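Local coordinates for putative transcriptional regulator (Listeria innocua, PDB 3LWF), which probably binds DNA as a dimeric winged helix-turn-helix transcription factor of the Rrf2 family, at residues Leu30-Lys38 and Thr137-His145; Leu64-Ile73 and Gly96-Gly104. All coordinates share one frame; numbering follows the deposited sequence.

Contact 1: residues Leu30-Lys38 and Thr137-His145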
loop_
_atom_site.group_PDB
_atom_site.type_symbol
_atom_site.label_atom_id
_atom_site.label_comp_id
_atom_site.label_asym_id
_atom_site.label_seq_id
_atom_site.Cartn_x
_atom_site.Cartn_y
_atom_site.Cartn_z
ATOM N N LEU A 30 2.933 -11.351 -14.152
ATOM C CA LEU A 30 1.740 -10.764 -14.659
ATOM C C LEU A 30 1.829 -10.604 -16.160
ATOM O O LEU A 30 0.845 -10.885 -16.842
ATOM C CB LEU A 30 1.413 -9.398 -14.043
ATOM C CG LEU A 30 0.444 -9.373 -12.860
ATOM C CD1 LEU A 30 0.183 -7.900 -12.439
ATOM C CD2 LEU A 30 -0.908 -10.129 -13.136
ATOM N N THR A 31 2.962 -10.130 -16.668
ATOM C CA THR A 31 3.095 -9.982 -18.114
ATOM C C THR A 31 2.822 -11.353 -18.783
ATOM O O THR A 31 2.103 -11.431 -19.752
ATOM C CB THR A 31 4.442 -9.387 -18.526
ATOM O OG1 THR A 31 4.502 -8.020 -18.119
ATOM C CG2 THR A 31 4.640 -9.438 -20.059
ATOM N N ILE A 32 3.366 -12.424 -18.235
ATOM C CA ILE A 32 3.225 -13.736 -18.858
ATOM C C ILE A 32 1.743 -14.172 -18.881
ATOM O O ILE A 32 1.194 -14.516 -19.939
ATOM C CB ILE A 32 4.025 -14.808 -18.101
ATOM C CG1 ILE A 32 5.541 -14.676 -18.342
ATOM C CG2 ILE A 32 3.568 -16.201 -18.531
ATOM C CD1 ILE A 32 6.378 -15.492 -17.318
ATOM N N THR A 33 1.108 -14.121 -17.710
ATOM C CA THR A 33 -0.252 -14.595 -17.588
ATOM C C THR A 33 -1.242 -13.740 -18.328
ATOM O O THR A 33 -2.209 -14.270 -18.874
ATOM C CB THR A 33 -0.679 -14.784 -16.142
ATOM O OG1 THR A 33 -0.564 -13.548 -15.451
ATOM C CG2 THR A 33 0.210 -15.810 -15.470
ATOM N N LEU A 34 -1.003 -12.437 -18.376
ATOM C CA LEU A 34 -1.827 -11.577 -19.219
ATOM C C LEU A 34 -1.698 -11.895 -20.693
ATOM O O LEU A 34 -2.684 -11.788 -21.456
ATOM C CB LEU A 34 -1.513 -10.091 -18.990
ATOM C CG LEU A 34 -1.921 -9.508 -17.628
ATOM C CD1 LEU A 34 -1.218 -8.112 -17.463
ATOM C CD2 LEU A 34 -3.458 -9.452 -17.398
ATOM N N GLU A 35 -0.480 -12.150 -21.145
ATOM C CA GLU A 35 -0.301 -12.498 -22.580
ATOM C C GLU A 35 -0.961 -13.846 -22.899
ATOM O O GLU A 35 -1.564 -14.017 -23.961
ATOM C CB GLU A 35 1.168 -12.567 -22.950
ATOM C CG GLU A 35 1.803 -11.223 -23.005
ATOM C CD GLU A 35 1.117 -10.336 -24.011
ATOM O OE1 GLU A 35 1.000 -10.789 -25.166
ATOM O OE2 GLU A 35 0.669 -9.235 -23.625
ATOM N N LEU A 36 -0.862 -14.792 -21.970
ATOM C CA LEU A 36 -1.562 -16.064 -22.134
ATOM C C LEU A 36 -3.075 -15.853 -22.113
ATOM O O LEU A 36 -3.797 -16.509 -22.868
ATOM C CB LEU A 36 -1.107 -17.104 -21.098
ATOM C CG LEU A 36 0.372 -17.506 -21.135
ATOM C CD1 LEU A 36 0.664 -18.482 -20.007
ATOM C CD2 LEU A 36 0.796 -18.118 -22.470
ATOM N N ALA A 37 -3.551 -14.912 -21.303
ATOM C CA ALA A 37 -4.986 -14.596 -21.226
ATOM C C ALA A 37 -5.507 -13.965 -22.530
ATOM O O ALA A 37 -6.559 -14.331 -23.019
ATOM C CB ALA A 37 -5.298 -13.699 -20.032
ATOM N N LYS A 38 -4.736 -13.064 -23.109
ATOM C CA LYS A 38 -5.067 -12.520 -24.411
ATOM C C LYS A 38 -5.126 -13.589 -25.495
ATOM O O LYS A 38 -5.852 -13.431 -26.469
ATOM C CB LYS A 38 -4.025 -11.490 -24.871
ATOM C CG LYS A 38 -4.014 -10.201 -24.134
ATOM C CD LYS A 38 -2.892 -9.287 -24.636
ATOM C CE LYS A 38 -2.558 -8.226 -23.613
ATOM N NZ LYS A 38 -1.479 -7.336 -24.093
ATOM N N THR A 137 -9.395 -8.587 -7.873
ATOM C CA THR A 137 -9.146 -8.085 -9.223
ATOM C C THR A 137 -8.664 -9.273 -10.038
ATOM O O THR A 137 -7.689 -9.935 -9.638
ATOM C CB THR A 137 -8.064 -6.964 -9.237
ATOM O OG1 THR A 137 -8.464 -5.911 -8.363
ATOM C CG2 THR A 137 -7.802 -6.397 -10.648
ATOM N N THR A 138 -9.317 -9.528 -11.177
ATOM C CA THR A 138 -8.992 -10.659 -12.025
ATOM C C THR A 138 -8.165 -10.255 -13.225
ATOM O O THR A 138 -8.032 -9.058 -13.560
ATOM C CB THR A 138 -10.278 -11.321 -12.574
ATOM O OG1 THR A 138 -11.005 -10.361 -13.379
ATOM C CG2 THR A 138 -11.134 -11.847 -11.444
ATOM N N LEU A 139 -7.596 -11.256 -13.889
ATOM C CA LEU A 139 -6.874 -10.979 -15.110
ATOM C C LEU A 139 -7.795 -10.268 -16.115
ATOM O O LEU A 139 -7.357 -9.368 -16.835
ATOM C CB LEU A 139 -6.294 -12.254 -15.712
ATOM C CG LEU A 139 -5.188 -12.964 -14.929
ATOM C CD1 LEU A 139 -4.793 -14.256 -15.614
ATOM C CD2 LEU A 139 -3.994 -12.033 -14.767
ATOM N N SER A 140 -9.066 -10.654 -16.164
ATOM C CA SER A 140 -10.044 -9.958 -17.043
ATOM C C SER A 140 -10.235 -8.501 -16.687
ATOM O O SER A 140 -10.273 -7.651 -17.560
ATOM C CB SER A 140 -11.399 -10.670 -17.020
ATOM O OG SER A 140 -11.171 -11.979 -17.479
ATOM N N ASP A 141 -10.329 -8.210 -15.403
ATOM C CA ASP A 141 -10.381 -6.821 -14.934
ATOM C C ASP A 141 -9.180 -6.043 -15.456
ATOM O O ASP A 141 -9.303 -4.888 -15.891
ATOM C CB ASP A 141 -10.363 -6.768 -13.391
ATOM C CG ASP A 141 -11.608 -7.312 -12.775
ATOM O OD1 ASP A 141 -12.631 -7.330 -13.459
ATOM O OD2 ASP A 141 -11.566 -7.769 -11.613
ATOM N N LEU A 142 -8.002 -6.660 -15.402
ATOM C CA LEU A 142 -6.795 -5.937 -15.771
ATOM C C LEU A 142 -6.759 -5.703 -17.282
ATOM O O LEU A 142 -6.490 -4.611 -17.732
ATOM C CB LEU A 142 -5.562 -6.687 -15.330
ATOM C CG LEU A 142 -5.332 -6.809 -13.824
ATOM C CD1 LEU A 142 -3.956 -7.438 -13.585
ATOM C CD2 LEU A 142 -5.472 -5.438 -13.102
ATOM N N LEU A 143 -7.065 -6.729 -18.060
ATOM C CA LEU A 143 -7.104 -6.593 -19.518
ATOM C C LEU A 143 -8.099 -5.508 -20.009
ATOM O O LEU A 143 -7.849 -4.872 -21.018
ATOM C CB LEU A 143 -7.436 -7.954 -20.154
ATOM C CG LEU A 143 -6.383 -9.057 -20.028
ATOM C CD1 LEU A 143 -6.959 -10.391 -20.457
ATOM C CD2 LEU A 143 -5.163 -8.692 -20.868
ATOM N N LYS A 144 -9.214 -5.305 -19.311
ATOM C CA LYS A 144 -10.129 -4.178 -19.635
ATOM C C LYS A 144 -9.557 -2.806 -19.252
ATOM O O LYS A 144 -9.821 -1.797 -19.909
ATOM C CB LYS A 144 -11.455 -4.320 -18.896
ATOM C CG LYS A 144 -12.258 -5.530 -19.254
ATOM C CD LYS A 144 -13.524 -5.598 -18.400
ATOM C CE LYS A 144 -14.254 -6.926 -18.549
ATOM N NZ LYS A 144 -15.359 -7.029 -17.551
ATOM N N HIS A 145 -8.797 -2.786 -18.161
ATOM C CA HIS A 145 -8.193 -1.571 -17.590
ATOM C C HIS A 145 -9.034 -0.307 -17.729
ATOM O O HIS A 145 -8.621 0.676 -18.337
ATOM C CB HIS A 145 -6.770 -1.347 -18.104
ATOM C CG HIS A 145 -6.642 -1.284 -19.589
ATOM N ND1 HIS A 145 -7.022 -0.179 -20.332
ATOM C CD2 HIS A 145 -6.133 -2.178 -20.470
ATOM C CE1 HIS A 145 -6.747 -0.400 -21.605
ATOM N NE2 HIS A 145 -6.224 -1.611 -21.719
#
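Leu34 and Leu139 meet through their CD2 methyls, 3.7 Å apart, at the middle of a largely apolar contact, with no hydrogen bond across it, between two nearly perpendicular helices (crossing angle -85°). Leu34 CG lies anti to its carbonyl carbon (chi1 -69°), which brings CD2 to the short helix, 4.0 Å from Leu142 CB and 3.9 Å from Leu143 CD2; Leu34 and Leu143 slide past each other in opposite directions. Leu30 CD2 extends this patch toward Leu139 and Leu142, crossing Leu142 at about a right angle. Ala37 carries only a methyl, which lets Leu143 CD1 come within 3.7 Å of its CB.

Two residues with polar ends also take part. Thr33 OG1 is hydrogen-bonded to Gly29 O and so can lie buried against Leu139 CD2, at 3.8 Å. Lys38, at the exposed margin, lays CG and CE against Leu143 CD2; its extended chain carries NZ on to a salt bridge with Glu35 OE2 (2.9 Å), while Glu35 OE1 pairs with Arg39.

A capping box starts the short helix: Asp141 N donates to Thr138 OG1, and Thr138 N to Asp141 OD2. This leucine-rich helix packing joins helix 24-38 of an Rrf2-type winged helix-turn-helix domain to helix 139-144.

Contact 2: residues Leu64-Ile73 and Gly96-Gly104. With SO4 (sulfate ion), chain L; SO4 (sulfate ion), chain F.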
loop_
_atom_site.group_PDB
_atom_site.type_symbol
_atom_site.label_atom_id
_atom_site.label_comp_id
_atom_site.label_asym_id
_atom_site.label_seq_id
_atom_site.Cartn_x
_atom_site.Cartn_y
_atom_site.Cartn_z
ATOM N N LEU A 64 10.433 -17.958 -13.978
ATOM C CA LEU A 64 9.182 -17.568 -13.348
ATOM C C LEU A 64 8.051 -18.529 -13.657
ATOM O O LEU A 64 7.067 -18.579 -12.910
ATOM C CB LEU A 64 8.770 -16.166 -13.778
ATOM C CG LEU A 64 9.768 -15.053 -13.500
ATOM C CD1 LEU A 64 9.230 -13.708 -14.026
ATOM C CD2 LEU A 64 10.043 -15.028 -11.998
ATOM N N ILE A 65 8.156 -19.252 -14.777
ATOM C CA ILE A 65 7.023 -20.046 -15.271
ATOM C C ILE A 65 6.822 -21.301 -14.387
ATOM O O ILE A 65 5.727 -21.801 -14.274
ATOM C CB ILE A 65 7.197 -20.426 -16.751
ATOM C CG1 ILE A 65 5.839 -20.732 -17.431
ATOM C CG2 ILE A 65 8.163 -21.581 -16.859
ATOM C CD1 ILE A 65 4.922 -19.511 -17.689
ATOM N N GLY A 66 7.866 -21.752 -13.734
ATOM C CA GLY A 66 7.824 -22.970 -12.899
ATOM C C GLY A 66 6.826 -22.840 -11.760
ATOM O O GLY A 66 5.899 -23.638 -11.639
ATOM N N PRO A 67 6.983 -21.803 -10.929
ATOM C CA PRO A 67 6.024 -21.638 -9.839
ATOM C C PRO A 67 4.592 -21.459 -10.348
ATOM O O PRO A 67 3.672 -21.967 -9.720
ATOM C CB PRO A 67 6.525 -20.395 -9.132
ATOM C CG PRO A 67 7.999 -20.393 -9.392
ATOM C CD PRO A 67 8.167 -20.937 -10.770
ATOM N N LEU A 68 4.403 -20.758 -11.484
ATOM C CA LEU A 68 3.078 -20.598 -12.071
ATOM C C LEU A 68 2.490 -21.956 -12.498
ATOM O O LEU A 68 1.302 -22.247 -12.272
ATOM C CB LEU A 68 3.114 -19.646 -13.301
ATOM C CG LEU A 68 3.455 -18.182 -12.980
ATOM C CD1 LEU A 68 3.548 -17.289 -14.260
ATOM C CD2 LEU A 68 2.429 -17.630 -12.000
ATOM N N ARG A 69 3.332 -22.785 -13.085
ATOM C CA ARG A 69 2.915 -24.095 -13.553
ATOM C C ARG A 69 2.592 -24.980 -12.350
ATOM O O ARG A 69 1.538 -25.617 -12.277
ATOM C CB ARG A 69 4.018 -24.701 -14.439
ATOM C CG ARG A 69 3.611 -25.962 -15.193
ATOM C CD ARG A 69 4.829 -26.746 -15.712
ATOM N NE ARG A 69 5.689 -27.056 -14.583
ATOM C CZ ARG A 69 6.970 -26.717 -14.467
ATOM N NH1 ARG A 69 7.594 -26.087 -15.456
ATOM N NH2 ARG A 69 7.634 -27.013 -13.344
ATOM N N ASN A 70 3.479 -24.992 -11.383
ATOM C CA ASN A 70 3.268 -25.827 -10.199
ATOM C C ASN A 70 2.009 -25.406 -9.425
ATOM O O ASN A 70 1.424 -26.215 -8.778
ATOM C CB ASN A 70 4.497 -25.787 -9.284
ATOM C CG ASN A 70 5.717 -26.524 -9.886
ATOM O OD1 ASN A 70 5.594 -27.280 -10.831
ATOM N ND2 ASN A 70 6.883 -26.299 -9.319
ATOM N N ALA A 71 1.607 -24.133 -9.490
ATOM C CA ALA A 71 0.426 -23.667 -8.772
ATOM C C ALA A 71 -0.855 -23.857 -9.602
ATOM O O ALA A 71 -1.898 -23.464 -9.144
ATOM C CB ALA A 71 0.582 -22.180 -8.370
ATOM N N GLY A 72 -0.740 -24.369 -10.834
ATOM C CA GLY A 72 -1.873 -24.638 -11.710
ATOM C C GLY A 72 -2.366 -23.461 -12.539
ATOM O O GLY A 72 -3.423 -23.537 -13.165
ATOM N N ILE A 73 -1.612 -22.374 -12.550
ATOM C CA ILE A 73 -2.049 -21.152 -13.213
ATOM C C ILE A 73 -1.817 -21.266 -14.724
ATOM O O ILE A 73 -2.598 -20.708 -15.536
ATOM C CB ILE A 73 -1.355 -19.912 -12.586
ATOM C CG1 ILE A 73 -1.842 -19.747 -11.139
ATOM C CG2 ILE A 73 -1.641 -18.624 -13.379
ATOM C CD1 ILE A 73 -0.957 -18.813 -10.228
ATOM N N GLY A 96 -3.790 -11.465 -7.095
ATOM C CA GLY A 96 -3.211 -12.170 -5.923
ATOM C C GLY A 96 -2.637 -13.561 -6.189
ATOM O O GLY A 96 -1.517 -13.885 -5.719
ATOM N N ASP A 97 -3.398 -14.377 -6.935
ATOM C CA ASP A 97 -2.944 -15.690 -7.395
ATOM C C ASP A 97 -1.536 -15.592 -7.959
ATOM O O ASP A 97 -0.667 -16.302 -7.541
ATOM C CB ASP A 97 -3.860 -16.243 -8.533
ATOM C CG ASP A 97 -5.219 -16.720 -8.031
ATOM O OD1 ASP A 97 -5.276 -17.119 -6.870
ATOM O OD2 ASP A 97 -6.226 -16.695 -8.792
ATOM N N ILE A 98 -1.340 -14.700 -8.928
ATOM C CA ILE A 98 -0.103 -14.583 -9.627
ATOM C C ILE A 98 1.008 -13.981 -8.745
ATOM O O ILE A 98 2.072 -14.566 -8.618
ATOM C CB ILE A 98 -0.228 -13.653 -10.871
ATOM C CG1 ILE A 98 -1.322 -14.074 -11.875
ATOM C CG2 ILE A 98 1.138 -13.481 -11.515
ATOM C CD1 ILE A 98 -1.589 -15.504 -12.035
ATOM N N ILE A 99 0.732 -12.810 -8.149
ATOM C CA ILE A 99 1.703 -12.043 -7.410
ATOM C C ILE A 99 2.191 -12.847 -6.207
ATOM O O ILE A 99 3.381 -12.947 -5.985
ATOM C CB ILE A 99 1.103 -10.684 -6.913
ATOM C CG1 ILE A 99 0.772 -9.717 -8.068
ATOM C CG2 ILE A 99 2.010 -9.989 -5.872
ATOM C CD1 ILE A 99 1.929 -9.306 -8.916
ATOM N N ARG A 100 1.299 -13.434 -5.431
ATOM C CA ARG A 100 1.767 -14.167 -4.243
ATOM C C ARG A 100 2.464 -15.474 -4.611
ATOM O O ARG A 100 3.235 -16.004 -3.805
ATOM C CB ARG A 100 0.634 -14.429 -3.264
ATOM C CG ARG A 100 0.005 -13.161 -2.703
ATOM C CD ARG A 100 -0.639 -13.442 -1.353
ATOM N NE ARG A 100 -1.507 -12.363 -0.896
ATOM C CZ ARG A 100 -2.750 -12.171 -1.319
ATOM N NH1 ARG A 100 -3.276 -12.968 -2.247
ATOM N NH2 ARG A 100 -3.467 -11.163 -0.838
ATOM N N THR A 101 2.220 -15.996 -5.818
ATOM C CA THR A 101 2.971 -17.179 -6.278
ATOM C C THR A 101 4.428 -16.817 -6.558
ATOM O O THR A 101 5.337 -17.600 -6.279
ATOM C CB THR A 101 2.321 -17.829 -7.541
ATOM O OG1 THR A 101 0.986 -18.243 -7.236
ATOM C CG2 THR A 101 3.120 -19.019 -8.042
ATOM N N LEU A 102 4.660 -15.627 -7.082
ATOM C CA LEU A 102 5.986 -15.237 -7.586
ATOM C C LEU A 102 6.813 -14.351 -6.635
ATOM O O LEU A 102 8.047 -14.377 -6.698
ATOM C CB LEU A 102 5.848 -14.583 -8.983
ATOM C CG LEU A 102 5.497 -15.620 -10.076
ATOM C CD1 LEU A 102 5.214 -14.966 -11.418
ATOM C CD2 LEU A 102 6.625 -16.667 -10.225
ATOM N N GLU A 103 6.149 -13.563 -5.785
ATOM C CA GLU A 103 6.826 -12.701 -4.831
ATOM C C GLU A 103 6.946 -13.364 -3.514
ATOM O O GLU A 103 6.097 -14.126 -3.102
ATOM C CB GLU A 103 6.072 -11.402 -4.624
ATOM C CG GLU A 103 6.003 -10.565 -5.899
ATOM C CD GLU A 103 7.319 -9.847 -6.184
ATOM O OE1 GLU A 103 7.848 -9.197 -5.274
ATOM O OE2 GLU A 103 7.833 -9.917 -7.301
ATOM N N GLY A 104 7.982 -13.020 -2.799
ATOM C CA GLY A 104 7.952 -13.271 -1.376
ATOM C C GLY A 104 6.849 -12.454 -0.694
ATOM O O GLY A 104 6.141 -11.648 -1.336
HETATM S S SO4 L . 10.417 -25.799 -10.999
HETATM O O1 SO4 L . 11.489 -26.403 -10.195
HETATM O O2 SO4 L . 10.234 -24.361 -10.661
HETATM O O3 SO4 L . 10.662 -25.941 -12.435
HETATM O O4 SO4 L . 9.230 -26.594 -10.690
HETATM S S SO4 F . 11.287 -10.828 -2.720
HETATM O O1 SO4 F . 11.002 -9.595 -1.980
HETATM O O2 SO4 F . 12.579 -10.684 -3.395
HETATM O O3 SO4 F . 11.301 -11.872 -1.695
HETATM O O4 SO4 F . 10.216 -11.019 -3.711
#
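Leu102 reaches across to helix 64-70 and packs against Leu64, Pro67 and Leu68. From CB, the torsion that sets CG anti to its own carbonyl carbon (chi1 -72°) leads CG to 4.1 Å from Leu68 CD2. There the chain forks: CD1 lies against the Leu68 isobutyl group, 3.9 Å from its CD2, whereas CD2 approaches Leu64 O at 3.3 Å and Pro67 CB at 3.9 Å. The branched tip thus spans one turn of the partner helix, crossing each of the three side chains at about a right angle.

Thr101 suits the neighbouring position because its two branches differ. CG2 packs on Pro67 O at 3.4 Å, while OG1 donates to Asp97 O within its own helix and so can face Ile73 CD1 without lacking a polar partner. Ile73, just past the Schellman turn at Gly72, brings CG2 to 3.4 Å from Ile98 CD1, a close methyl-methyl approach that may be linked to the unusual chi2 of Ile98 (-33°).

Asn70 ND2 and, weakly, Arg69 NH2 bind a sulfate probably taken from the crystallisation liquor. Helix 58-70, probably the recognition helix as in other winged helix-turn-helix proteins, precedes the hairpin 74-77/83-86 and packs through apolar side chains against helix 95-102.

Contacts 1 and 2 lie about 14 Å apart, centre to centre, and contact 2 rests against helix 24-38, which carries the first segment of contact 1. Ile32 of that helix packs on Ile65, and Thr33 touches both Leu68 and Ile98, so the two apolar clusters merge. Along the chain the order is 30-38, 64-73, 96-104, 137-145: contact 2 closes within the wider span of contact 1. The hairpin 74-77/83-86 lies between the segments of contact 2, and the long helix 117-136 runs between the second segment of contact 2 and the short helix of contact 1. The two contacts tie helix 58-70, the probable DNA-reading helix, to the region that packs against the second subunit, consistent with a dimeric regulator.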